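Local coordinates for protein 3-deoxy-manno-octulosonate cytidylyltransferase (Escherichia coli, PDB 1GQC) that catalyses the transfer of the cytidylyl group of CTP to the eight-carbon sugar KDO, giving CMP-KDO, probably for lipopolysaccharide synthesis, and releasing diphosphate, at residues I7-G12 against V46-D51; M68-H73 against L80-H85; G76-V81 against Q184-L189. One frame throughout, in Å; residues are numbered along the deposited sequence.

Interaction 1 (I7-G12 against V46-D51); sequences IPARYG and VWVATD. With CMK (cytidine 5'-monophosphate 3-deoxy-beta-D-gulo-oct-2-ulo-pyranosonic acid), chain D.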
loop_
_atom_site.group_PDB
_atom_site.type_symbol
_atom_site.label_atom_id
_atom_site.label_comp_id
_atom_site.label_asym_id
_atom_site.label_seq_id
_atom_site.Cartn_x
_atom_site.Cartn_y
_atom_site.Cartn_z
ATOM N N ILE A 7 26.010 9.973 -3.027
ATOM C CA ILE A 7 26.051 8.552 -3.349
ATOM C C ILE A 7 26.591 7.689 -2.197
ATOM O O ILE A 7 27.804 7.619 -1.963
ATOM C CB ILE A 7 26.934 8.304 -4.572
ATOM C CG1 ILE A 7 26.487 9.231 -5.720
ATOM C CG2 ILE A 7 26.931 6.806 -4.910
ATOM C CD1 ILE A 7 27.506 9.388 -6.826
ATOM N N PRO A 8 25.691 7.018 -1.463
ATOM C CA PRO A 8 26.068 6.149 -0.341
ATOM C C PRO A 8 26.938 4.993 -0.838
ATOM O O PRO A 8 26.589 4.323 -1.800
ATOM C CB PRO A 8 24.724 5.620 0.163
ATOM C CG PRO A 8 23.745 6.669 -0.218
ATOM C CD PRO A 8 24.226 7.090 -1.602
ATOM N N ALA A 9 28.049 4.721 -0.178
ATOM C CA ALA A 9 28.883 3.629 -0.643
ATOM C C ALA A 9 29.491 2.826 0.492
ATOM O O ALA A 9 30.683 2.969 0.798
ATOM C CB ALA A 9 29.974 4.167 -1.550
ATOM N N ARG A 10 28.663 1.994 1.124
ATOM C CA ARG A 10 29.123 1.122 2.207
ATOM C C ARG A 10 30.097 0.142 1.531
ATOM O O ARG A 10 29.893 -0.218 0.375
ATOM C CB ARG A 10 27.936 0.354 2.788
ATOM C CG ARG A 10 28.039 -0.018 4.249
ATOM C CD ARG A 10 27.009 -1.096 4.580
ATOM N NE ARG A 10 26.631 -1.134 5.990
ATOM C CZ ARG A 10 27.486 -1.187 7.012
ATOM N NH1 ARG A 10 28.797 -1.209 6.802
ATOM N NH2 ARG A 10 27.024 -1.211 8.258
ATOM N N TYR A 11 31.148 -0.279 2.228
ATOM C CA TYR A 11 32.118 -1.215 1.646
ATOM C C TYR A 11 31.618 -2.669 1.647
ATOM O O TYR A 11 31.467 -3.299 0.590
ATOM C CB TYR A 11 33.435 -1.165 2.420
ATOM C CG TYR A 11 34.516 -2.043 1.830
ATOM C CD1 TYR A 11 35.365 -1.560 0.838
ATOM C CD2 TYR A 11 34.662 -3.375 2.234
ATOM C CE1 TYR A 11 36.332 -2.375 0.254
ATOM C CE2 TYR A 11 35.628 -4.206 1.653
ATOM C CZ TYR A 11 36.458 -3.696 0.661
ATOM O OH TYR A 11 37.400 -4.497 0.057
ATOM N N GLY A 12 31.379 -3.189 2.850
ATOM C CA GLY A 12 30.924 -4.560 3.022
ATOM C C GLY A 12 29.790 -5.015 2.126
ATOM O O GLY A 12 28.951 -4.216 1.705
ATOM N N VAL A 46 28.218 17.108 -6.180
ATOM C CA VAL A 46 28.116 15.670 -6.173
ATOM C C VAL A 46 29.069 15.090 -5.151
ATOM O O VAL A 46 30.284 15.272 -5.270
ATOM C CB VAL A 46 28.499 15.075 -7.523
ATOM C CG1 VAL A 46 28.537 13.554 -7.415
ATOM C CG2 VAL A 46 27.493 15.517 -8.602
ATOM N N TRP A 47 28.517 14.382 -4.163
ATOM C CA TRP A 47 29.304 13.736 -3.121
ATOM C C TRP A 47 29.107 12.216 -3.067
ATOM O O TRP A 47 28.089 11.695 -3.517
ATOM C CB TRP A 47 28.924 14.282 -1.748
ATOM C CG TRP A 47 29.349 15.686 -1.496
ATOM C CD1 TRP A 47 28.718 16.824 -1.905
ATOM C CD2 TRP A 47 30.505 16.102 -0.775
ATOM N NE1 TRP A 47 29.408 17.927 -1.478
ATOM C CE2 TRP A 47 30.511 17.516 -0.781
ATOM C CE3 TRP A 47 31.543 15.420 -0.124
ATOM C CZ2 TRP A 47 31.520 18.269 -0.159
ATOM C CZ3 TRP A 47 32.558 16.171 0.500
ATOM C CH2 TRP A 47 32.532 17.584 0.474
ATOM N N VAL A 48 30.081 11.509 -2.495
ATOM C CA VAL A 48 30.005 10.056 -2.295
ATOM C C VAL A 48 30.085 9.845 -0.765
ATOM O O VAL A 48 31.030 10.311 -0.124
ATOM C CB VAL A 48 31.192 9.324 -2.960
ATOM C CG1 VAL A 48 31.077 7.834 -2.729
ATOM C CG2 VAL A 48 31.218 9.604 -4.431
ATOM N N ALA A 49 29.113 9.156 -0.173
ATOM C CA ALA A 49 29.115 8.952 1.287
ATOM C C ALA A 49 29.513 7.561 1.735
ATOM O O ALA A 49 28.808 6.608 1.468
ATOM C CB ALA A 49 27.735 9.298 1.865
ATOM N N THR A 50 30.630 7.434 2.436
ATOM C CA THR A 50 31.061 6.117 2.899
ATOM C C THR A 50 31.493 6.046 4.377
ATOM O O THR A 50 31.639 7.056 5.070
ATOM C CB THR A 50 32.213 5.564 2.002
ATOM O OG1 THR A 50 32.408 4.167 2.268
ATOM C CG2 THR A 50 33.506 6.319 2.263
ATOM N N ASP A 51 31.698 4.821 4.844
ATOM C CA ASP A 51 32.094 4.565 6.217
ATOM C C ASP A 51 33.405 3.819 6.196
ATOM O O ASP A 51 33.912 3.404 7.234
ATOM C CB ASP A 51 31.019 3.725 6.919
ATOM C CG ASP A 51 30.754 2.396 6.220
ATOM O OD1 ASP A 51 30.726 2.347 4.970
ATOM O OD2 ASP A 51 30.554 1.388 6.924
HETATM N N1C CMK D . 23.647 1.397 2.422
HETATM C C2C CMK D . 24.238 2.186 3.367
HETATM N N3C CMK D . 24.174 1.798 4.772
HETATM C C4C CMK D . 23.573 0.718 5.173
HETATM C C5C CMK D . 22.937 -0.128 4.124
HETATM C C6C CMK D . 22.998 0.240 2.825
HETATM O O2C CMK D . 24.827 3.219 3.104
HETATM N N4C CMK D . 23.514 0.370 6.434
HETATM C "C1'" CMK D . 23.695 1.788 1.000
HETATM C "C2'" CMK D . 24.176 0.682 0.032
HETATM O "O2'" CMK D . 25.612 0.591 0.063
HETATM C "C3'" CMK D . 23.596 1.120 -1.319
HETATM C "C4'" CMK D . 22.351 1.942 -0.909
HETATM O "O4'" CMK D . 22.413 2.136 0.498
HETATM O "O3'" CMK D . 24.501 1.995 -2.039
HETATM C "C5'" CMK D . 20.993 1.282 -1.222
HETATM O "O5'" CMK D . 20.918 -0.064 -0.781
HETATM P PA CMK D . 20.442 -1.412 -1.481
HETATM O O1A CMK D . 21.347 -1.853 -2.593
HETATM O O2A CMK D . 20.394 -2.496 -0.451
HETATM O O6 CMK D . 16.751 -0.603 -2.475
HETATM C C2 CMK D . 17.661 -1.272 -1.554
HETATM O O2 CMK D . 18.984 -1.210 -2.082
HETATM C C3 CMK D . 17.584 -0.611 -0.133
HETATM C C4 CMK D . 16.112 -0.629 0.366
HETATM O O4 CMK D . 16.062 -0.035 1.667
HETATM C C5 CMK D . 15.217 0.154 -0.671
HETATM C C6 CMK D . 15.344 -0.575 -2.061
HETATM C C7 CMK D . 14.501 0.131 -3.152
HETATM C C1 CMK D . 17.406 -2.805 -1.558
HETATM O O1X CMK D . 17.544 -3.409 -2.725
HETATM O O1Y CMK D . 17.114 -3.449 -0.568
HETATM O O5 CMK D . 15.664 1.525 -0.809
HETATM C C8 CMK D . 14.998 -0.222 -4.595
HETATM O O8 CMK D . 15.157 -1.641 -4.702
HETATM O O7 CMK D . 13.135 -0.287 -3.001
#

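Interaction 2 (M68-H73 against L80-H85); sequences MTRNDH and LVEVMH. With CMK (cytidine 5'-monophosphate 3-deoxy-beta-D-gulo-oct-2-ulo-pyranosonic acid), chain D.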
loop_
_atom_site.group_PDB
_atom_site.type_symbol
_atom_site.label_atom_id
_atom_site.label_comp_id
_atom_site.label_asym_id
_atom_site.label_seq_id
_atom_site.Cartn_x
_atom_site.Cartn_y
_atom_site.Cartn_z
ATOM N N MET A 68 33.198 11.045 5.094
ATOM C CA MET A 68 33.157 9.884 5.966
ATOM C C MET A 68 31.947 9.993 6.874
ATOM O O MET A 68 31.625 11.065 7.392
ATOM C CB MET A 68 34.436 9.773 6.780
ATOM C CG MET A 68 35.619 9.189 6.000
ATOM S SD MET A 68 35.459 7.426 5.494
ATOM C CE MET A 68 35.602 6.550 7.101
ATOM N N THR A 69 31.253 8.878 7.045
ATOM C CA THR A 69 30.058 8.862 7.870
ATOM C C THR A 69 30.136 7.710 8.852
ATOM O O THR A 69 30.963 6.809 8.687
ATOM C CB THR A 69 28.799 8.733 6.984
ATOM O OG1 THR A 69 29.006 7.709 5.997
ATOM C CG2 THR A 69 28.501 10.057 6.280
ATOM N N ARG A 70 29.294 7.741 9.878
ATOM C CA ARG A 70 29.296 6.689 10.891
ATOM C C ARG A 70 29.044 5.321 10.257
ATOM O O ARG A 70 28.456 5.245 9.188
ATOM C CB ARG A 70 28.235 6.989 11.954
ATOM C CG ARG A 70 28.555 8.192 12.833
ATOM C CD ARG A 70 27.516 8.389 13.920
ATOM N NE ARG A 70 26.280 8.976 13.414
ATOM C CZ ARG A 70 26.118 10.270 13.134
ATOM N NH1 ARG A 70 27.123 11.121 13.316
ATOM N NH2 ARG A 70 24.951 10.714 12.665
ATOM N N ASN A 71 29.510 4.251 10.903
ATOM C CA ASN A 71 29.313 2.897 10.385
ATOM C C ASN A 71 28.048 2.236 10.934
ATOM O O ASN A 71 27.590 1.225 10.402
ATOM C CB ASN A 71 30.522 2.014 10.704
ATOM C CG ASN A 71 30.829 1.953 12.186
ATOM O OD1 ASN A 71 31.755 1.265 12.605
ATOM N ND2 ASN A 71 30.054 2.674 12.986
ATOM N N ASP A 72 27.485 2.822 11.989
ATOM C CA ASP A 72 26.270 2.317 12.619
ATOM C C ASP A 72 24.999 2.743 11.893
ATOM O O ASP A 72 23.905 2.562 12.416
ATOM C CB ASP A 72 26.184 2.799 14.067
ATOM C CG ASP A 72 26.270 4.303 14.177
ATOM O OD1 ASP A 72 25.444 5.004 13.557
ATOM O OD2 ASP A 72 27.173 4.794 14.881
ATOM N N HIS A 73 25.124 3.334 10.710
ATOM C CA HIS A 73 23.924 3.735 9.969
ATOM C C HIS A 73 23.148 2.497 9.455
ATOM O O HIS A 73 23.747 1.557 8.934
ATOM C CB HIS A 73 24.300 4.645 8.789
ATOM C CG HIS A 73 24.504 6.082 9.165
ATOM N ND1 HIS A 73 23.489 6.875 9.658
ATOM C CD2 HIS A 73 25.600 6.879 9.091
ATOM C CE1 HIS A 73 23.950 8.095 9.872
ATOM N NE2 HIS A 73 25.227 8.125 9.536
ATOM N N LEU A 80 22.527 9.665 4.491
ATOM C CA LEU A 80 22.415 10.981 3.854
ATOM C C LEU A 80 22.044 12.081 4.855
ATOM O O LEU A 80 22.356 13.255 4.654
ATOM C CB LEU A 80 21.371 10.952 2.735
ATOM C CG LEU A 80 21.891 10.940 1.294
ATOM C CD1 LEU A 80 22.658 9.667 1.022
ATOM C CD2 LEU A 80 20.729 11.085 0.345
ATOM N N VAL A 81 21.364 11.702 5.933
ATOM C CA VAL A 81 20.962 12.669 6.932
ATOM C C VAL A 81 22.225 13.286 7.520
ATOM O O VAL A 81 22.310 14.503 7.696
ATOM C CB VAL A 81 20.101 11.980 8.036
ATOM C CG1 VAL A 81 19.973 12.865 9.246
ATOM C CG2 VAL A 81 18.704 11.665 7.479
ATOM N N GLU A 82 23.217 12.437 7.799
ATOM C CA GLU A 82 24.480 12.887 8.383
ATOM C C GLU A 82 25.148 13.884 7.452
ATOM O O GLU A 82 25.684 14.895 7.893
ATOM C CB GLU A 82 25.426 11.700 8.634
ATOM C CG GLU A 82 26.616 12.051 9.546
ATOM C CD GLU A 82 27.644 10.922 9.702
ATOM O OE1 GLU A 82 27.262 9.728 9.634
ATOM O OE2 GLU A 82 28.843 11.250 9.901
ATOM N N VAL A 83 25.100 13.588 6.157
ATOM C CA VAL A 83 25.694 14.449 5.139
ATOM C C VAL A 83 24.954 15.767 5.064
ATOM O O VAL A 83 25.548 16.823 4.863
ATOM C CB VAL A 83 25.615 13.802 3.754
ATOM C CG1 VAL A 83 26.101 14.770 2.707
ATOM C CG2 VAL A 83 26.416 12.494 3.733
ATOM N N MET A 84 23.641 15.693 5.231
ATOM C CA MET A 84 22.802 16.869 5.148
ATOM C C MET A 84 23.234 17.993 6.095
ATOM O O MET A 84 23.262 19.175 5.705
ATOM C CB MET A 84 21.352 16.438 5.379
ATOM C CG MET A 84 20.323 17.558 5.426
ATOM S SD MET A 84 19.970 17.999 7.122
ATOM C CE MET A 84 19.708 16.398 7.825
ATOM N N HIS A 85 23.602 17.631 7.323
ATOM C CA HIS A 85 24.019 18.624 8.319
ATOM C C HIS A 85 25.243 19.439 7.880
ATOM O O HIS A 85 25.428 20.581 8.320
ATOM C CB HIS A 85 24.295 17.951 9.677
ATOM C CG HIS A 85 23.058 17.443 10.355
ATOM N ND1 HIS A 85 22.674 16.119 10.309
ATOM C CD2 HIS A 85 22.067 18.100 11.006
ATOM C CE1 HIS A 85 21.497 15.984 10.897
ATOM N NE2 HIS A 85 21.105 17.169 11.326
HETATM N N1C CMK D . 23.647 1.397 2.422
HETATM C C2C CMK D . 24.238 2.186 3.367
HETATM N N3C CMK D . 24.174 1.798 4.772
HETATM C C4C CMK D . 23.573 0.718 5.173
HETATM C C5C CMK D . 22.937 -0.128 4.124
HETATM C C6C CMK D . 22.998 0.240 2.825
HETATM O O2C CMK D . 24.827 3.219 3.104
HETATM N N4C CMK D . 23.514 0.370 6.434
HETATM C "C1'" CMK D . 23.695 1.788 1.000
HETATM C "C2'" CMK D . 24.176 0.682 0.032
HETATM O "O2'" CMK D . 25.612 0.591 0.063
HETATM C "C3'" CMK D . 23.596 1.120 -1.319
HETATM C "C4'" CMK D . 22.351 1.942 -0.909
HETATM O "O4'" CMK D . 22.413 2.136 0.498
HETATM O "O3'" CMK D . 24.501 1.995 -2.039
HETATM C "C5'" CMK D . 20.993 1.282 -1.222
HETATM O "O5'" CMK D . 20.918 -0.064 -0.781
HETATM P PA CMK D . 20.442 -1.412 -1.481
HETATM O O1A CMK D . 21.347 -1.853 -2.593
HETATM O O2A CMK D . 20.394 -2.496 -0.451
HETATM O O6 CMK D . 16.751 -0.603 -2.475
HETATM C C2 CMK D . 17.661 -1.272 -1.554
HETATM O O2 CMK D . 18.984 -1.210 -2.082
HETATM C C3 CMK D . 17.584 -0.611 -0.133
HETATM C C4 CMK D . 16.112 -0.629 0.366
HETATM O O4 CMK D . 16.062 -0.035 1.667
HETATM C C5 CMK D . 15.217 0.154 -0.671
HETATM C C6 CMK D . 15.344 -0.575 -2.061
HETATM C C7 CMK D . 14.501 0.131 -3.152
HETATM C C1 CMK D . 17.406 -2.805 -1.558
HETATM O O1X CMK D . 17.544 -3.409 -2.725
HETATM O O1Y CMK D . 17.114 -3.449 -0.568
HETATM O O5 CMK D . 15.664 1.525 -0.809
HETATM C C8 CMK D . 14.998 -0.222 -4.595
HETATM O O8 CMK D . 15.157 -1.641 -4.702
HETATM O O7 CMK D . 13.135 -0.287 -3.001
#

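Interaction 3 (G76-V81 against Q184-L189); sequences GTDRLV and QNYSQL. With CMK (cytidine 5'-monophosphate 3-deoxy-beta-D-gulo-oct-2-ulo-pyranosonic acid), chain D.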
loop_
_atom_site.group_PDB
_atom_site.type_symbol
_atom_site.label_atom_id
_atom_site.label_comp_id
_atom_site.label_asym_id
_atom_site.label_seq_id
_atom_site.Cartn_x
_atom_site.Cartn_y
_atom_site.Cartn_z
ATOM N N GLY A 76 20.900 3.829 3.586
ATOM C CA GLY A 76 21.515 4.871 2.799
ATOM C C GLY A 76 20.885 6.198 3.159
ATOM O O GLY A 76 21.594 7.182 3.338
ATOM N N THR A 77 19.562 6.233 3.281
ATOM C CA THR A 77 18.867 7.467 3.630
ATOM C C THR A 77 19.287 8.001 5.002
ATOM O O THR A 77 19.373 9.226 5.196
ATOM C CB THR A 77 17.367 7.271 3.630
ATOM O OG1 THR A 77 16.950 6.820 2.337
ATOM C CG2 THR A 77 16.665 8.566 3.969
ATOM N N ASP A 78 19.529 7.097 5.956
ATOM C CA ASP A 78 19.980 7.522 7.281
ATOM C C ASP A 78 21.369 8.146 7.086
ATOM O O ASP A 78 21.676 9.199 7.656
ATOM C CB ASP A 78 20.072 6.335 8.266
ATOM C CG ASP A 78 18.702 5.846 8.750
ATOM O OD1 ASP A 78 17.934 6.677 9.299
ATOM O OD2 ASP A 78 18.399 4.634 8.587
ATOM N N ARG A 79 22.195 7.511 6.256
ATOM C CA ARG A 79 23.537 8.016 6.001
ATOM C C ARG A 79 23.499 9.411 5.369
ATOM O O ARG A 79 24.344 10.248 5.678
ATOM C CB ARG A 79 24.315 7.052 5.094
ATOM C CG ARG A 79 25.814 7.417 4.902
ATOM C CD ARG A 79 26.571 6.416 3.989
ATOM N NE ARG A 79 26.393 5.022 4.400
ATOM C CZ ARG A 79 26.789 4.536 5.567
ATOM N NH1 ARG A 79 27.397 5.328 6.443
ATOM N NH2 ARG A 79 26.547 3.276 5.875
ATOM N N LEU A 80 22.527 9.665 4.491
ATOM C CA LEU A 80 22.415 10.981 3.854
ATOM C C LEU A 80 22.044 12.081 4.855
ATOM O O LEU A 80 22.356 13.255 4.654
ATOM C CB LEU A 80 21.371 10.952 2.735
ATOM C CG LEU A 80 21.891 10.940 1.294
ATOM C CD1 LEU A 80 22.658 9.667 1.022
ATOM C CD2 LEU A 80 20.729 11.085 0.345
ATOM N N VAL A 81 21.364 11.702 5.933
ATOM C CA VAL A 81 20.962 12.669 6.932
ATOM C C VAL A 81 22.225 13.286 7.520
ATOM O O VAL A 81 22.310 14.503 7.696
ATOM C CB VAL A 81 20.101 11.980 8.036
ATOM C CG1 VAL A 81 19.973 12.865 9.246
ATOM C CG2 VAL A 81 18.704 11.665 7.479
ATOM N N GLN A 184 15.895 16.017 7.590
ATOM C CA GLN A 184 16.121 16.610 8.902
ATOM C C GLN A 184 15.451 15.819 10.006
ATOM O O GLN A 184 15.865 15.889 11.158
ATOM C CB GLN A 184 15.650 18.069 8.943
ATOM C CG GLN A 184 16.583 19.017 8.233
ATOM C CD GLN A 184 16.133 20.466 8.334
ATOM O OE1 GLN A 184 14.973 20.786 8.090
ATOM N NE2 GLN A 184 17.059 21.352 8.684
ATOM N N ASN A 185 14.412 15.071 9.672
ATOM C CA ASN A 185 13.781 14.270 10.705
ATOM C C ASN A 185 13.431 12.871 10.249
ATOM O O ASN A 185 12.437 12.297 10.676
ATOM C CB ASN A 185 12.556 14.989 11.281
ATOM C CG ASN A 185 11.653 15.535 10.222
ATOM O OD1 ASN A 185 10.943 16.511 10.451
ATOM N ND2 ASN A 185 11.664 14.907 9.048
ATOM N N TYR A 186 14.277 12.308 9.396
ATOM C CA TYR A 186 14.044 10.970 8.903
ATOM C C TYR A 186 14.499 9.963 9.939
ATOM O O TYR A 186 13.918 8.881 10.084
ATOM C CB TYR A 186 14.816 10.737 7.616
ATOM C CG TYR A 186 14.718 9.317 7.139
ATOM C CD1 TYR A 186 13.569 8.854 6.510
ATOM C CD2 TYR A 186 15.785 8.435 7.298
ATOM C CE1 TYR A 186 13.488 7.547 6.038
ATOM C CE2 TYR A 186 15.713 7.133 6.837
ATOM C CZ TYR A 186 14.561 6.693 6.201
ATOM O OH TYR A 186 14.492 5.411 5.694
ATOM N N SER A 187 15.565 10.313 10.644
ATOM C CA SER A 187 16.089 9.435 11.671
ATOM C C SER A 187 15.323 9.578 12.987
ATOM O O SER A 187 15.633 8.882 13.955
ATOM C CB SER A 187 17.587 9.676 11.870
ATOM O OG SER A 187 18.307 9.271 10.712
ATOM N N GLN A 188 14.320 10.461 13.020
ATOM C CA GLN A 188 13.484 10.622 14.223
ATOM C C GLN A 188 12.058 10.147 13.924
ATOM O O GLN A 188 11.110 10.482 14.639
ATOM C CB GLN A 188 13.431 12.087 14.719
ATOM C CG GLN A 188 14.754 12.636 15.235
ATOM C CD GLN A 188 15.803 12.810 14.116
ATOM O OE1 GLN A 188 15.612 13.598 13.194
ATOM N NE2 GLN A 188 16.909 12.071 14.207
ATOM N N LEU A 189 11.893 9.388 12.853
ATOM C CA LEU A 189 10.563 8.891 12.529
ATOM C C LEU A 189 10.339 7.588 13.279
ATOM O O LEU A 189 11.265 6.781 13.427
ATOM C CB LEU A 189 10.417 8.635 11.025
ATOM C CG LEU A 189 10.441 9.821 10.065
ATOM C CD1 LEU A 189 10.153 9.299 8.643
ATOM C CD2 LEU A 189 9.406 10.858 10.480
HETATM N N1C CMK D . 23.647 1.397 2.422
HETATM C C2C CMK D . 24.238 2.186 3.367
HETATM N N3C CMK D . 24.174 1.798 4.772
HETATM C C4C CMK D . 23.573 0.718 5.173
HETATM C C5C CMK D . 22.937 -0.128 4.124
HETATM C C6C CMK D . 22.998 0.240 2.825
HETATM O O2C CMK D . 24.827 3.219 3.104
HETATM N N4C CMK D . 23.514 0.370 6.434
HETATM C "C1'" CMK D . 23.695 1.788 1.000
HETATM C "C2'" CMK D . 24.176 0.682 0.032
HETATM O "O2'" CMK D . 25.612 0.591 0.063
HETATM C "C3'" CMK D . 23.596 1.120 -1.319
HETATM C "C4'" CMK D . 22.351 1.942 -0.909
HETATM O "O4'" CMK D . 22.413 2.136 0.498
HETATM O "O3'" CMK D . 24.501 1.995 -2.039
HETATM C "C5'" CMK D . 20.993 1.282 -1.222
HETATM O "O5'" CMK D . 20.918 -0.064 -0.781
HETATM P PA CMK D . 20.442 -1.412 -1.481
HETATM O O1A CMK D . 21.347 -1.853 -2.593
HETATM O O2A CMK D . 20.394 -2.496 -0.451
HETATM O O6 CMK D . 16.751 -0.603 -2.475
HETATM C C2 CMK D . 17.661 -1.272 -1.554
HETATM O O2 CMK D . 18.984 -1.210 -2.082
HETATM C C3 CMK D . 17.584 -0.611 -0.133
HETATM C C4 CMK D . 16.112 -0.629 0.366
HETATM O O4 CMK D . 16.062 -0.035 1.667
HETATM C C5 CMK D . 15.217 0.154 -0.671
HETATM C C6 CMK D . 15.344 -0.575 -2.061
HETATM C C7 CMK D . 14.501 0.131 -3.152
HETATM C C1 CMK D . 17.406 -2.805 -1.558
HETATM O O1X CMK D . 17.544 -3.409 -2.725
HETATM O O1Y CMK D . 17.114 -3.449 -0.568
HETATM O O5 CMK D . 15.664 1.525 -0.809
HETATM C C8 CMK D . 14.998 -0.222 -4.595
HETATM O O8 CMK D . 15.157 -1.641 -4.702
HETATM O O7 CMK D . 13.135 -0.287 -3.001
HETATM O O HOH W 1 21.259 9.591 10.287
#

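Interaction 1 (I7-G12 against V46-D51)
R10 and D51 meet where two neighbouring strands run out into loops, with their guanidinium and carboxylate planes 80° apart. R10 NH1 lies 3.1 Å from D51 OD2, but the oxygen sits well out of the guanidinium plane, so the salt bridge works through charge and not through a directed N-H. The first torsion of D51, 58°, puts CG between its own backbone N and carbonyl carbon, from where OD1 comes alongside the aliphatic start of R10. T50 is used differently: OG1 donates to A9 O at 2.6 Å and accepts from D52 N, so the hydroxyl links A9 to the turn that follows strand 45-50. Between the strands, I7 N donates to W47 O (2.7 Å), A49 N to I7 O and A9 N to A49 O. This is the parallel pairing of a beta-alpha-beta crossover, strand 3-8, helix 29-38 and strand 45-50, in a GT-A-type nucleotidyltransferase fold. I7 and V48 turn to one face of the sheet, where helix 29-38 packs; V48 CG1 also touches A9 CB at 4.0 Å. P8 and A49 turn to the other face, under helix 76-84. On that strand, P8 O accepts a weak hydrogen bond from O3' of the bound CMP-KDO at 3.1 Å.

Interaction 2 (M68-H73 against L80-H85)
The R70 guanidinium and the E82 carboxylate lie stacked, their planes 14° apart, with E82 OE1 3.7 Å above the centre of one guanidinium face. Their salt bridge, R70 NH1 to E82 OE2, is long at 3.8 Å and rests on charge alone. The H73 ring meets the same carboxylate with its edge, the two planes nearly coplanar: NE2 donates to E82 OE1 at 2.6 Å, and the oxygen lies in the ring plane. OE1 takes this bond on its anti lone pair and uses the syn one for R70 N, at 2.9 Å. E82 reaches the loop because CG stands opposite the backbone N (chi1 -166°) and the chain then runs extended. T69 leans in with its carbons, CB lying 3.2 Å from E82 OE1, while its hydroxyl turns to T50 O and R79 NH1. Replacing E82 by an alanine would probably leave R70 N and H73 NE2 without their shared acceptor and the imidazole freer to turn. The carboxylate thus staples the loop to helix 76-84 through a His-carboxylate hydrogen bond and the R70 amide, while further along the loop H73 O accepts from the cytosine amino group N4C of CMP-KDO (2.8 Å), part of the base-binding site of this cytidylyltransferase.

Interaction 3 (G76-V81 against Q184-L189)
D78 OD1 is gripped by two groups: S187 OG donates to it at 3.0 Å, and R204 NH1, from helix 203-207, adds a salt bridge. The hydroxyl arrives on the anti side of the carboxylate, 16° out of its plane, while the other oxygen, OD2, is held by S75 OG. S187 OG is itself an acceptor, for a water that lies 3.0 Å away and also donates to D78 O at 2.7 Å, so that one serine is linked to both the side chain and the backbone of D78. Beside this polar cluster, T77 CG2 sits over one face of the Y186 ring, 3.4 Å from its centroid, in a CH-pi contact. That methyl points there because it is the branch opposite the backbone N; the other branch, OG1, bonds instead to Y178 OH and E201 OE1. V81 CG2 packs on Y186 CB at 4.0 Å. The contact joins the beginning of helix 76-84, in the nucleotide-binding part of the GT-A-type fold, to the type I turn Y186-L189 that follows helix 180-184, more than 100 residues on. R79, pointing away from the turn, reads the cytosine of CMP-KDO: NE donates to O2C at 2.7 Å with a 161° angle, and NH2 to N3C at 3.0 Å. G76 CA lies 3.7 Å from the ribose atom O4' of the same ligand.

Overall arrangement
Along the chain the first segments follow one another: interaction 1 closes before interaction 2 opens, while interactions 2 and 3 share L80 and V81 on helix 76-84. Their centres lie about 9 Å (1 and 2), 8 Å (2 and 3) and 15 Å (1 and 3) apart. Strands 3-8, 45-50 and 65-68 stand side by side in one parallel part of the sheet, and helix 76-84 packs against that part. R79 joins interactions 2 and 3, its NH1 2.9 Å from R70 O, and its CD packs on A49 O of interaction 1. All three contacts touch CMP-KDO, showing how one side of a nucleotide site can be assembled from a strand end, a loop and one helix.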